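PDB 6EKT: protein P47 from Clostridium botulinum, which may belong to a progenitor toxin complex that protects botulinum neurotoxin in the host gut, and resembles tubular lipid-binding (TULIP) proteins in fold. Local coordinates for residues K85-G91 with L102-P107; K140-S144 with F158-I163; S184-M189 with D405-T410. All blocks are in the same frame, centred on the assembly; numbering follows the deposited sequence.

Contact 1: residues K85-G91 with L102-P107; sequences KTPIKEG and LSGINP
Ile88 and the type II turn from Leu102 to Ile105 form the tight part of this contact. Ile88 N donates an almost straight bond to Ile105 O (2.8 Å, 175° at the hydrogen), while Ile88 O accepts Gly104 N at 3.0 Å. Gly104 suits the third position of the turn, where phi is positive. The beta-branched Ile88 packs against the turn: its CG2 lies 3.5 Å from Leu102 O, and its CD1 reaches Ile105 CG2 at 3.9 Å. At one end Thr86 N bonds Pro107 O (3.0 Å). Nearby Asn106, with CG anti to the backbone N (chi1 -169°), lays OD1 3.4 Å from Pro87 CD, the two side chains side by side. At the other end Leu102 N donates a hydrogen bond to Gly91 O (2.8 Å); at Gly91 a CB would press on the preceding carbonyl oxygen.

The solvent side is looser. One water joins Gly91 N to Ser103 OG, and another donates to both Ile88 O and Ile105 O.

Lys89 and Glu90 form a classic beta bulge opposite Val67, where the chain leaves strand 81-88 for strand 91-94. On the helix side, Phe158 of helix 152-168 touches Ile88, Leu102, Ile105 and Pro107.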
ATOM      1  N   LYS A  85     -17.093   5.528  20.963  1.00 32.79           N
ATOM      2  CA  LYS A  85     -18.040   6.133  21.897  1.00 34.51           C
ATOM      3  C   LYS A  85     -19.430   5.983  21.292  1.00 34.73           C
ATOM      4  O   LYS A  85     -19.607   6.238  20.096  1.00 33.82           O
ATOM      5  CB  LYS A  85     -17.752   7.621  22.094  1.00 37.22           C
ATOM      6  CG  LYS A  85     -16.456   7.977  22.809  1.00 38.97           C
ATOM      7  CD  LYS A  85     -16.386   9.492  22.922  1.00 42.12           C
ATOM      8  CE  LYS A  85     -14.990  10.006  23.240  1.00 43.67           C
ATOM      9  NZ  LYS A  85     -14.998  11.500  23.207  1.00 44.93           N
ATOM     10  N   THR A  86     -20.413   5.591  22.107  1.00 34.07           N
ATOM     11  CA  THR A  86     -21.784   5.423  21.613  1.00 35.18           C
ATOM     12  C   THR A  86     -22.783   6.252  22.448  1.00 36.77           C
ATOM     13  O   THR A  86     -23.674   5.680  23.084  1.00 36.64           O
ATOM     14  CB  THR A  86     -22.218   3.936  21.555  1.00 33.97           C
ATOM     15  OG1 THR A  86     -22.230   3.389  22.881  1.00 32.82           O
ATOM     16  CG2 THR A  86     -21.278   3.095  20.673  1.00 32.74           C
ATOM     17  N   PRO A  87     -22.634   7.602  22.448  1.00 38.19           N
ATOM     18  CA  PRO A  87     -23.489   8.459  23.270  1.00 39.30           C
ATOM     19  C   PRO A  87     -24.983   8.191  23.012  1.00 40.68           C
ATOM     20  O   PRO A  87     -25.421   8.118  21.855  1.00 41.65           O
ATOM     21  CB  PRO A  87     -23.090   9.885  22.851  1.00 39.96           C
ATOM     22  CG  PRO A  87     -22.411   9.726  21.522  1.00 40.19           C
ATOM     23  CD  PRO A  87     -21.695   8.410  21.635  1.00 38.60           C
ATOM     24  N   ILE A  88     -25.719   7.987  24.097  1.00 40.45           N
ATOM     25  CA  ILE A  88     -27.166   7.739  24.066  1.00 42.23           C
ATOM     26  C   ILE A  88     -27.884   9.074  24.290  1.00 44.39           C
ATOM     27  O   ILE A  88     -27.723   9.703  25.341  1.00 44.52           O
ATOM     28  CB  ILE A  88     -27.599   6.711  25.152  1.00 40.37           C
ATOM     29  CG1 ILE A  88     -26.851   5.380  24.974  1.00 38.03           C
ATOM     30  CG2 ILE A  88     -29.103   6.434  25.089  1.00 40.83           C
ATOM     31  CD1 ILE A  88     -26.665   4.602  26.260  1.00 37.66           C
ATOM     32  N   LYS A  89     -28.674   9.498  23.308  1.00 47.47           N
ATOM     33  CA  LYS A  89     -29.458  10.736  23.462  1.00 50.80           C
ATOM     34  C   LYS A  89     -30.711  10.557  24.325  1.00 51.83           C
ATOM     35  O   LYS A  89     -31.100  11.482  25.043  1.00 53.23           O
ATOM     36  CB  LYS A  89     -29.784  11.406  22.113  1.00 54.42           C
ATOM     37  CG  LYS A  89     -30.682  10.639  21.146  1.00 56.33           C
ATOM     38  CD  LYS A  89     -31.140  11.538  19.995  1.00 58.96           C
ATOM     39  CE  LYS A  89     -31.416  10.735  18.731  1.00 59.24           C
ATOM     40  NZ  LYS A  89     -31.574  11.607  17.526  1.00 61.31           N
ATOM     41  N   GLU A  90     -31.335   9.381  24.238  1.00 50.34           N
ATOM     42  CA  GLU A  90     -32.520   9.050  25.038  1.00 51.00           C
ATOM     43  C   GLU A  90     -32.689   7.537  25.192  1.00 48.56           C
ATOM     44  O   GLU A  90     -32.245   6.745  24.350  1.00 46.08           O
ATOM     45  CB  GLU A  90     -33.804   9.688  24.469  1.00 53.56           C
ATOM     46  CG  GLU A  90     -34.235   9.146  23.118  1.00 55.17           C
ATOM     47  CD  GLU A  90     -35.650   9.523  22.744  1.00 58.54           C
ATOM     48  OE1 GLU A  90     -36.602   9.018  23.373  1.00 60.16           O
ATOM     49  OE2 GLU A  90     -35.815  10.323  21.814  1.00 60.96           O
ATOM     50  N   GLY A  91     -33.359   7.157  26.270  1.00 47.59           N
ATOM     51  CA  GLY A  91     -33.570   5.759  26.582  1.00 46.17           C
ATOM     52  C   GLY A  91     -33.562   5.482  28.068  1.00 44.19           C
ATOM     53  O   GLY A  91     -33.453   6.398  28.892  1.00 44.27           O
ATOM     54  N   LEU A 102     -31.309   6.728  30.642  1.00 45.11           N
ATOM     55  CA  LEU A 102     -30.058   6.631  29.867  1.00 44.31           C
ATOM     56  C   LEU A 102     -29.707   7.855  29.011  1.00 45.69           C
ATOM     57  O   LEU A 102     -28.698   7.843  28.288  1.00 44.49           O
ATOM     58  CB  LEU A 102     -30.018   5.334  29.036  1.00 43.06           C
ATOM     59  CG  LEU A 102     -29.958   4.010  29.811  1.00 41.19           C
ATOM     60  CD1 LEU A 102     -29.893   2.839  28.840  1.00 40.76           C
ATOM     61  CD2 LEU A 102     -28.805   3.968  30.808  1.00 40.25           C
ATOM     62  N   SER A 103     -30.517   8.915  29.106  1.00 47.80           N
ATOM     63  CA  SER A 103     -30.209  10.183  28.425  1.00 49.50           C
ATOM     64  C   SER A 103     -28.891  10.761  28.937  1.00 48.56           C
ATOM     65  O   SER A 103     -28.698  10.883  30.150  1.00 47.92           O
ATOM     66  CB  SER A 103     -31.329  11.205  28.636  1.00 52.98           C
ATOM     67  OG  SER A 103     -32.547  10.722  28.112  1.00 55.80           O
ATOM     68  N   GLY A 104     -27.983  11.074  28.011  1.00 48.46           N
ATOM     69  CA  GLY A 104     -26.688  11.665  28.349  1.00 48.11           C
ATOM     70  C   GLY A 104     -25.627  10.686  28.825  1.00 46.25           C
ATOM     71  O   GLY A 104     -24.549  11.106  29.250  1.00 47.31           O
ATOM     72  N   ILE A 105     -25.916   9.386  28.732  1.00 43.44           N
ATOM     73  CA  ILE A 105     -24.937   8.331  29.050  1.00 41.43           C
ATOM     74  C   ILE A 105     -24.060   8.087  27.809  1.00 40.63           C
ATOM     75  O   ILE A 105     -24.572   8.012  26.673  1.00 40.68           O
ATOM     76  CB  ILE A 105     -25.627   7.042  29.604  1.00 40.21           C
ATOM     77  CG1 ILE A 105     -25.978   7.191  31.101  1.00 40.60           C
ATOM     78  CG2 ILE A 105     -24.744   5.805  29.470  1.00 38.71           C
ATOM     79  CD1 ILE A 105     -26.975   8.271  31.443  1.00 42.51           C
ATOM     80  N   ASN A 106     -22.748   7.968  28.043  1.00 38.81           N
ATOM     81  CA  ASN A 106     -21.739   7.980  26.976  1.00 38.06           C
ATOM     82  C   ASN A 106     -20.739   6.802  27.118  1.00 35.97           C
ATOM     83  O   ASN A 106     -19.603   6.989  27.591  1.00 35.66           O
ATOM     84  CB  ASN A 106     -21.047   9.361  26.959  1.00 39.54           C
ATOM     85  CG  ASN A 106     -20.181   9.579  25.733  1.00 40.14           C
ATOM     86  OD1 ASN A 106     -20.293   8.866  24.724  1.00 39.67           O
ATOM     87  ND2 ASN A 106     -19.313  10.589  25.807  1.00 40.90           N
ATOM     88  N   PRO A 107     -21.162   5.577  26.711  1.00 34.31           N
ATOM     89  CA  PRO A 107     -20.313   4.394  26.845  1.00 32.66           C
ATOM     90  C   PRO A 107     -19.143   4.389  25.864  1.00 32.28           C
ATOM     91  O   PRO A 107     -19.228   4.960  24.767  1.00 30.97           O
ATOM     92  CB  PRO A 107     -21.265   3.231  26.516  1.00 32.69           C
ATOM     93  CG  PRO A 107     -22.660   3.807  26.599  1.00 33.58           C
ATOM     94  CD  PRO A 107     -22.469   5.220  26.127  1.00 34.55           C
TER
HETATM   95  O   HOH W   1     -24.933  10.553  25.684  1.00 56.69           O
HETATM   96  O   HOH W   2     -34.602   9.064  28.255  1.00 50.45           O

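Contact 2: residues K140-S144 with F158-I163; sequences KIIVS and FNKLLI
Ser144 OG donates to Asn159 OD1 over only 2.6 Å, approaching in the plane of the amide on a lone pair of the oxygen. This short bond ties the end of 140-144 to the helix. Serine fits here because its small hydroxymethyl group can come close to the helix surface: with OG anti to the carbonyl carbon (chi1 -60°), the hydroxyl is turned at the asparagine, and Ser144 CB packs 3.5 Å from the same OD1. Asn159, short and flat, with CG beside its backbone N (chi1 -70°), can present OD1 to the serine from the helix.

The second half of the contact is apolar and rests on one methyl group. Ile141 has its CG1 branch stretched out (chi2 169°), which carries CD1 onto the helix. There CD1 lies 3.4 Å from Asn159 O and 3.6 Å from Asn159 CB, and Ile163 CD1 lies 3.8 Å from the same Ile141 CD1. Leu162 CD2 is a looser neighbour at 4.3 Å. A long branched aliphatic side chain is well suited to bridging successive turns of a helix in this way. Beside the serine, Phe158 CE2 comes 3.6 Å from Ser144 O, a buried carbonyl oxygen that finds no hydrogen-bonding partner.

Ile141 and Ser144 reach the helix from either end of a corner in the chain. Between them Ile142 and Val143 both face Val108, a classic beta bulge that bends the backbone. Helix 152-168 thus packs against the end of strand 124-141. Leu109 of the adjoining strand 108-118 touches both Ile141 and Leu162, and Met66 of strand 62-68 also packs on Leu162.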
ATOM      1  N   LYS A 140     -16.499  -5.407  23.881  1.00 29.22           N
ATOM      2  CA  LYS A 140     -15.962  -5.157  25.214  1.00 29.39           C
ATOM      3  C   LYS A 140     -16.468  -3.820  25.684  1.00 29.39           C
ATOM      4  O   LYS A 140     -16.544  -2.870  24.899  1.00 28.79           O
ATOM      5  CB  LYS A 140     -14.432  -5.138  25.230  1.00 29.19           C
ATOM      6  CG  LYS A 140     -13.765  -6.420  24.742  1.00 30.05           C
ATOM      7  CD  LYS A 140     -12.251  -6.362  24.923  1.00 31.30           C
ATOM      8  CE  LYS A 140     -11.612  -5.422  23.920  1.00 31.66           C
ATOM      9  NZ  LYS A 140     -10.146  -5.213  24.136  1.00 32.90           N
ATOM     10  N   ILE A 141     -16.829  -3.752  26.965  1.00 28.44           N
ATOM     11  CA  ILE A 141     -17.145  -2.487  27.603  1.00 29.19           C
ATOM     12  C   ILE A 141     -15.873  -1.924  28.228  1.00 29.45           C
ATOM     13  O   ILE A 141     -15.293  -2.521  29.143  1.00 31.24           O
ATOM     14  CB  ILE A 141     -18.296  -2.628  28.636  1.00 30.00           C
ATOM     15  CG1 ILE A 141     -19.557  -3.142  27.917  1.00 30.30           C
ATOM     16  CG2 ILE A 141     -18.541  -1.300  29.357  1.00 29.93           C
ATOM     17  CD1 ILE A 141     -20.686  -3.582  28.829  1.00 31.44           C
ATOM     18  N   ILE A 142     -15.442  -0.780  27.711  1.00 29.82           N
ATOM     19  CA  ILE A 142     -14.277  -0.072  28.231  1.00 29.98           C
ATOM     20  C   ILE A 142     -14.697   0.799  29.413  1.00 30.65           C
ATOM     21  O   ILE A 142     -14.146   0.640  30.498  1.00 30.90           O
ATOM     22  CB  ILE A 142     -13.538   0.720  27.112  1.00 30.49           C
ATOM     23  CG1 ILE A 142     -13.211  -0.194  25.921  1.00 30.09           C
ATOM     24  CG2 ILE A 142     -12.269   1.397  27.636  1.00 31.38           C
ATOM     25  CD1 ILE A 142     -12.431  -1.471  26.250  1.00 29.63           C
ATOM     26  N   VAL A 143     -15.673   1.689  29.199  1.00 30.73           N
ATOM     27  CA  VAL A 143     -16.236   2.573  30.235  1.00 32.26           C
ATOM     28  C   VAL A 143     -17.754   2.580  30.071  1.00 32.78           C
ATOM     29  O   VAL A 143     -18.272   2.830  28.981  1.00 32.54           O
ATOM     30  CB  VAL A 143     -15.711   4.038  30.134  1.00 33.22           C
ATOM     31  CG1 VAL A 143     -16.184   4.871  31.322  1.00 34.73           C
ATOM     32  CG2 VAL A 143     -14.189   4.091  30.052  1.00 33.78           C
ATOM     33  N   SER A 144     -18.471   2.309  31.157  1.00 32.92           N
ATOM     34  CA  SER A 144     -19.939   2.284  31.117  1.00 33.27           C
ATOM     35  C   SER A 144     -20.514   3.666  30.784  1.00 35.44           C
ATOM     36  O   SER A 144     -21.421   3.796  29.945  1.00 35.46           O
ATOM     37  CB  SER A 144     -20.512   1.724  32.434  1.00 32.63           C
ATOM     38  OG  SER A 144     -20.029   0.400  32.641  1.00 32.47           O
ATOM     39  N   PHE A 158     -26.621  -2.337  33.719  1.00 30.41           N
ATOM     40  CA  PHE A 158     -26.478  -1.652  32.447  1.00 31.06           C
ATOM     41  C   PHE A 158     -25.514  -2.409  31.516  1.00 29.84           C
ATOM     42  O   PHE A 158     -25.826  -2.625  30.336  1.00 30.35           O
ATOM     43  CB  PHE A 158     -26.031  -0.189  32.635  1.00 31.56           C
ATOM     44  CG  PHE A 158     -25.737   0.527  31.334  1.00 32.25           C
ATOM     45  CD1 PHE A 158     -26.772   0.887  30.460  1.00 33.42           C
ATOM     46  CD2 PHE A 158     -24.422   0.847  30.983  1.00 32.04           C
ATOM     47  CE1 PHE A 158     -26.499   1.536  29.258  1.00 33.79           C
ATOM     48  CE2 PHE A 158     -24.148   1.512  29.786  1.00 32.61           C
ATOM     49  CZ  PHE A 158     -25.182   1.854  28.922  1.00 33.21           C
ATOM     50  N   ASN A 159     -24.368  -2.815  32.055  1.00 29.01           N
ATOM     51  CA  ASN A 159     -23.359  -3.547  31.275  1.00 28.54           C
ATOM     52  C   ASN A 159     -23.910  -4.807  30.666  1.00 29.38           C
ATOM     53  O   ASN A 159     -23.665  -5.085  29.485  1.00 29.43           O
ATOM     54  CB  ASN A 159     -22.138  -3.880  32.130  1.00 27.54           C
ATOM     55  CG  ASN A 159     -21.335  -2.647  32.469  1.00 27.86           C
ATOM     56  OD1 ASN A 159     -21.533  -1.574  31.865  1.00 27.91           O
ATOM     57  ND2 ASN A 159     -20.445  -2.768  33.463  1.00 27.33           N
ATOM     58  N   LYS A 160     -24.645  -5.566  31.475  1.00 29.23           N
ATOM     59  CA  LYS A 160     -25.278  -6.789  31.011  1.00 30.36           C
ATOM     60  C   LYS A 160     -26.300  -6.500  29.911  1.00 30.71           C
ATOM     61  O   LYS A 160     -26.267  -7.150  28.867  1.00 30.68           O
ATOM     62  CB  LYS A 160     -25.913  -7.542  32.182  1.00 31.30           C
ATOM     63  CG  LYS A 160     -26.497  -8.893  31.808  1.00 33.05           C
ATOM     64  CD  LYS A 160     -28.019  -8.817  31.683  1.00 34.45           C
ATOM     65  CE  LYS A 160     -28.638 -10.200  31.549  1.00 35.41           C
ATOM     66  NZ  LYS A 160     -29.962 -10.107  30.861  1.00 36.16           N
ATOM     67  N   LEU A 161     -27.182  -5.530  30.147  1.00 30.72           N
ATOM     68  CA  LEU A 161     -28.263  -5.230  29.201  1.00 32.44           C
ATOM     69  C   LEU A 161     -27.774  -4.544  27.924  1.00 32.73           C
ATOM     70  O   LEU A 161     -28.393  -4.710  26.871  1.00 33.92           O
ATOM     71  CB  LEU A 161     -29.379  -4.412  29.864  1.00 33.47           C
ATOM     72  CG  LEU A 161     -30.217  -5.177  30.897  1.00 33.75           C
ATOM     73  CD1 LEU A 161     -31.055  -4.220  31.732  1.00 34.71           C
ATOM     74  CD2 LEU A 161     -31.119  -6.182  30.181  1.00 35.11           C
ATOM     75  N   LEU A 162     -26.690  -3.776  28.022  1.00 31.95           N
ATOM     76  CA  LEU A 162     -26.066  -3.182  26.828  1.00 33.56           C
ATOM     77  C   LEU A 162     -25.608  -4.255  25.851  1.00 33.35           C
ATOM     78  O   LEU A 162     -25.851  -4.156  24.655  1.00 34.27           O
ATOM     79  CB  LEU A 162     -24.894  -2.246  27.169  1.00 32.87           C
ATOM     80  CG  LEU A 162     -24.252  -1.573  25.925  1.00 33.65           C
ATOM     81  CD1 LEU A 162     -23.966  -0.092  26.130  1.00 33.79           C
ATOM     82  CD2 LEU A 162     -22.992  -2.300  25.455  1.00 32.00           C
ATOM     83  N   ILE A 163     -24.933  -5.269  26.372  1.00 33.47           N
ATOM     84  CA  ILE A 163     -24.436  -6.348  25.530  1.00 33.55           C
ATOM     85  C   ILE A 163     -25.619  -7.115  24.928  1.00 33.61           C
ATOM     86  O   ILE A 163     -25.612  -7.426  23.734  1.00 33.23           O
ATOM     87  CB  ILE A 163     -23.486  -7.258  26.322  1.00 32.93           C
ATOM     88  CG1 ILE A 163     -22.266  -6.442  26.753  1.00 33.23           C
ATOM     89  CG2 ILE A 163     -23.060  -8.463  25.495  1.00 33.37           C
ATOM     90  CD1 ILE A 163     -21.288  -7.192  27.639  1.00 33.87           C
TER

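Contact 3: residues S184-M189 with D405-T410; sequences SDIEWM and DLINNT
The loop 184-189, which ends in a 3-10 segment at 187-189, runs past the last turn of helix 403-409, with the CA atoms of Ser184 and Asn409 6.5 Å apart. In this TULIP-family protein the pair joins the loop after strand 178-181 to a helix more than 200 residues later in the sequence.

Asn409 is the polar centre, and its amide serves as both donor and acceptor. With CG anti to the backbone N (chi1 -170°), the amide reaches out to the loop, where ND2 donates to Ser184 OG at 2.7 Å, nearly in the amide plane; a small serine lets OG come up this close. ND2 also bonds Thr410 OG1. The amide oxygen OD1 accepts Ile186 N at 3.2 Å, the donor tilted 32° from the carbonyl plane; Ile186 N also makes a weak bond to Ser184 OG. Two donor bonds and one acceptor bond fix the rotation of this buried amide, a task that asparagine suits well.

Next to the amide, apolar side chains gather round Leu406. Leu406 CD2 meets Ile186 CD1 at 3.7 Å, Met189 SD at 3.8 Å and Trp188 CZ2 at 3.9 Å, each of these side chains crossing the leucine at about a right angle. The broad Trp188 indole also reaches Met251 of helix 244-252, and Met189 CG lies 3.6 Å above one face of the Trp188 ring, offset toward the rim. Flexible, unbranched methionine can follow the helix surface: its chain bends at the last torsion (chi3 75°), which sets Met189 CE 3.4 Å from Leu406 O.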
ATOM      1  N   SER A 184      -9.877  -8.016  -9.924  1.00 39.19           N
ATOM      2  CA  SER A 184      -9.831  -6.614 -10.324  1.00 39.47           C
ATOM      3  C   SER A 184      -9.197  -6.445 -11.686  1.00 39.87           C
ATOM      4  O   SER A 184      -8.722  -7.410 -12.281  1.00 39.79           O
ATOM      5  CB  SER A 184      -9.026  -5.799  -9.308  1.00 38.52           C
ATOM      6  OG  SER A 184      -7.635  -6.056  -9.458  1.00 37.82           O
ATOM      7  N   ASP A 185      -9.168  -5.193 -12.142  1.00 40.88           N
ATOM      8  CA  ASP A 185      -8.541  -4.813 -13.399  1.00 42.21           C
ATOM      9  C   ASP A 185      -7.019  -4.907 -13.310  1.00 40.68           C
ATOM     10  O   ASP A 185      -6.350  -5.172 -14.302  1.00 41.85           O
ATOM     11  CB  ASP A 185      -9.017  -3.406 -13.810  1.00 44.20           C
ATOM     12  CG  ASP A 185     -10.460  -3.405 -14.347  1.00 47.42           C
ATOM     13  OD1 ASP A 185     -10.751  -4.198 -15.260  1.00 48.83           O
ATOM     14  OD2 ASP A 185     -11.313  -2.622 -13.862  1.00 49.42           O
ATOM     15  N   ILE A 186      -6.483  -4.716 -12.108  1.00 39.09           N
ATOM     16  CA  ILE A 186      -5.042  -4.749 -11.880  1.00 37.52           C
ATOM     17  C   ILE A 186      -4.698  -6.013 -11.079  1.00 36.95           C
ATOM     18  O   ILE A 186      -4.652  -6.019  -9.842  1.00 36.04           O
ATOM     19  CB  ILE A 186      -4.553  -3.414 -11.261  1.00 36.88           C
ATOM     20  CG1 ILE A 186      -4.926  -2.244 -12.184  1.00 37.48           C
ATOM     21  CG2 ILE A 186      -3.042  -3.412 -11.074  1.00 35.54           C
ATOM     22  CD1 ILE A 186      -5.112  -0.921 -11.469  1.00 38.35           C
ATOM     23  N   GLU A 187      -4.488  -7.093 -11.824  1.00 37.29           N
ATOM     24  CA  GLU A 187      -4.366  -8.456 -11.301  1.00 37.30           C
ATOM     25  C   GLU A 187      -3.259  -8.644 -10.249  1.00 34.25           C
ATOM     26  O   GLU A 187      -3.439  -9.399  -9.283  1.00 32.83           O
ATOM     27  CB  GLU A 187      -4.154  -9.426 -12.470  1.00 40.81           C
ATOM     28  CG  GLU A 187      -4.258 -10.901 -12.128  1.00 44.36           C
ATOM     29  CD  GLU A 187      -4.378 -11.760 -13.369  1.00 48.02           C
ATOM     30  OE1 GLU A 187      -3.373 -12.391 -13.748  1.00 51.34           O
ATOM     31  OE2 GLU A 187      -5.463 -11.784 -13.995  1.00 52.58           O
ATOM     32  N   TRP A 188      -2.132  -7.966 -10.434  1.00 32.17           N
ATOM     33  CA  TRP A 188      -0.988  -8.125  -9.520  1.00 30.43           C
ATOM     34  C   TRP A 188      -1.259  -7.672  -8.086  1.00 29.22           C
ATOM     35  O   TRP A 188      -0.547  -8.078  -7.164  1.00 28.52           O
ATOM     36  CB  TRP A 188       0.292  -7.489 -10.086  1.00 29.99           C
ATOM     37  CG  TRP A 188       0.285  -5.996 -10.187  1.00 30.08           C
ATOM     38  CD1 TRP A 188       0.005  -5.260 -11.304  1.00 30.69           C
ATOM     39  CD2 TRP A 188       0.591  -5.050  -9.147  1.00 29.20           C
ATOM     40  NE1 TRP A 188       0.098  -3.919 -11.020  1.00 30.53           N
ATOM     41  CE2 TRP A 188       0.474  -3.760  -9.713  1.00 30.11           C
ATOM     42  CE3 TRP A 188       0.959  -5.167  -7.794  1.00 29.31           C
ATOM     43  CZ2 TRP A 188       0.686  -2.585  -8.967  1.00 30.02           C
ATOM     44  CZ3 TRP A 188       1.183  -3.999  -7.051  1.00 28.55           C
ATOM     45  CH2 TRP A 188       1.051  -2.727  -7.642  1.00 28.86           C
ATOM     46  N   MET A 189      -2.285  -6.831  -7.919  1.00 28.99           N
ATOM     47  CA  MET A 189      -2.754  -6.384  -6.599  1.00 28.69           C
ATOM     48  C   MET A 189      -3.659  -7.366  -5.849  1.00 29.03           C
ATOM     49  O   MET A 189      -3.834  -7.219  -4.611  1.00 27.54           O
ATOM     50  CB  MET A 189      -3.469  -5.038  -6.730  1.00 29.09           C
ATOM     51  CG  MET A 189      -2.557  -3.875  -7.071  1.00 28.93           C
ATOM     52  SD  MET A 189      -3.378  -2.267  -7.049  1.00 29.66           S
ATOM     53  CE  MET A 189      -3.533  -1.962  -5.282  1.00 28.58           C
ATOM     54  N   ASP A 405      -6.067   4.849 -10.190  1.00 36.50           N
ATOM     55  CA  ASP A 405      -6.560   3.478 -10.393  1.00 37.10           C
ATOM     56  C   ASP A 405      -6.013   2.488  -9.365  1.00 34.96           C
ATOM     57  O   ASP A 405      -6.775   1.670  -8.837  1.00 34.68           O
ATOM     58  CB  ASP A 405      -6.290   2.960 -11.811  1.00 38.65           C
ATOM     59  CG  ASP A 405      -7.051   3.728 -12.881  1.00 41.51           C
ATOM     60  OD1 ASP A 405      -8.033   4.440 -12.584  1.00 43.70           O
ATOM     61  OD2 ASP A 405      -6.643   3.628 -14.048  1.00 43.32           O
ATOM     62  N   LEU A 406      -4.714   2.571  -9.069  1.00 33.82           N
ATOM     63  CA  LEU A 406      -4.126   1.705  -8.040  1.00 32.29           C
ATOM     64  C   LEU A 406      -4.821   1.884  -6.699  1.00 32.31           C
ATOM     65  O   LEU A 406      -5.221   0.906  -6.052  1.00 31.62           O
ATOM     66  CB  LEU A 406      -2.602   1.912  -7.889  1.00 31.68           C
ATOM     67  CG  LEU A 406      -1.697   1.537  -9.068  1.00 32.01           C
ATOM     68  CD1 LEU A 406      -0.240   1.574  -8.640  1.00 30.49           C
ATOM     69  CD2 LEU A 406      -2.019   0.174  -9.676  1.00 32.40           C
ATOM     70  N   ILE A 407      -5.012   3.138  -6.304  1.00 32.78           N
ATOM     71  CA  ILE A 407      -5.562   3.404  -4.979  1.00 33.29           C
ATOM     72  C   ILE A 407      -7.071   3.054  -4.922  1.00 33.36           C
ATOM     73  O   ILE A 407      -7.600   2.811  -3.843  1.00 31.64           O
ATOM     74  CB  ILE A 407      -5.131   4.810  -4.459  1.00 34.69           C
ATOM     75  CG1 ILE A 407      -5.074   4.843  -2.917  1.00 36.97           C
ATOM     76  CG2 ILE A 407      -5.948   5.908  -5.115  1.00 36.44           C
ATOM     77  CD1 ILE A 407      -4.383   6.068  -2.328  1.00 37.84           C
ATOM     78  N   ASN A 408      -7.712   2.952  -6.100  1.00 33.69           N
ATOM     79  CA  ASN A 408      -9.120   2.539  -6.224  1.00 34.47           C
ATOM     80  C   ASN A 408      -9.357   1.071  -6.578  1.00 33.97           C
ATOM     81  O   ASN A 408     -10.490   0.618  -6.547  1.00 34.54           O
ATOM     82  CB  ASN A 408      -9.851   3.411  -7.254  1.00 35.81           C
ATOM     83  CG  ASN A 408     -10.090   4.811  -6.752  1.00 36.49           C
ATOM     84  OD1 ASN A 408     -10.308   5.037  -5.559  1.00 36.38           O
ATOM     85  ND2 ASN A 408     -10.030   5.762  -7.653  1.00 37.55           N
ATOM     86  N   ASN A 409      -8.291   0.333  -6.880  1.00 33.42           N
ATOM     87  CA  ASN A 409      -8.410  -1.034  -7.413  1.00 33.60           C
ATOM     88  C   ASN A 409      -8.920  -2.119  -6.443  1.00 33.12           C
ATOM     89  O   ASN A 409      -9.749  -2.962  -6.816  1.00 33.89           O
ATOM     90  CB  ASN A 409      -7.061  -1.483  -7.979  1.00 32.73           C
ATOM     91  CG  ASN A 409      -7.172  -2.768  -8.755  1.00 33.40           C
ATOM     92  OD1 ASN A 409      -7.715  -2.795  -9.872  1.00 34.48           O
ATOM     93  ND2 ASN A 409      -6.704  -3.852  -8.156  1.00 31.43           N
ATOM     94  N   THR A 410      -8.380  -2.121  -5.224  1.00 32.07           N
ATOM     95  CA  THR A 410      -8.508  -3.249  -4.312  1.00 31.55           C
ATOM     96  C   THR A 410      -9.315  -2.881  -3.068  1.00 31.13           C
ATOM     97  O   THR A 410     -10.291  -3.548  -2.763  1.00 31.33           O
ATOM     98  CB  THR A 410      -7.117  -3.837  -3.960  1.00 31.31           C
ATOM     99  OG1 THR A 410      -6.496  -4.286  -5.169  1.00 31.20           O
ATOM    100  CG2 THR A 410      -7.227  -5.025  -2.976  1.00 30.15           C
TER

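In the fold
Along the chain the three contacts come in series, contact 1 closing before contact 2 opens and contact 2 before contact 3. Contacts 1 and 2 are neighbours, their centres about 12 Å apart; both reach the sheet containing strands 81-88, 108-118 and 124-141. Helix 152-168 supplies one side of contact 2, and its Phe158 also packs on contact 1. They touch directly, through Pro107 CB with Ser144 O (3.5 Å) and Leu102 CD1 with Phe158 CE1 (3.7 Å), within the part that folds like OrfX2. Contact 3 lies about 41 Å from either, centre to centre, near the middle of the elongated molecule. It joins segments more than 200 residues apart in sequence, whereas the other two close locally.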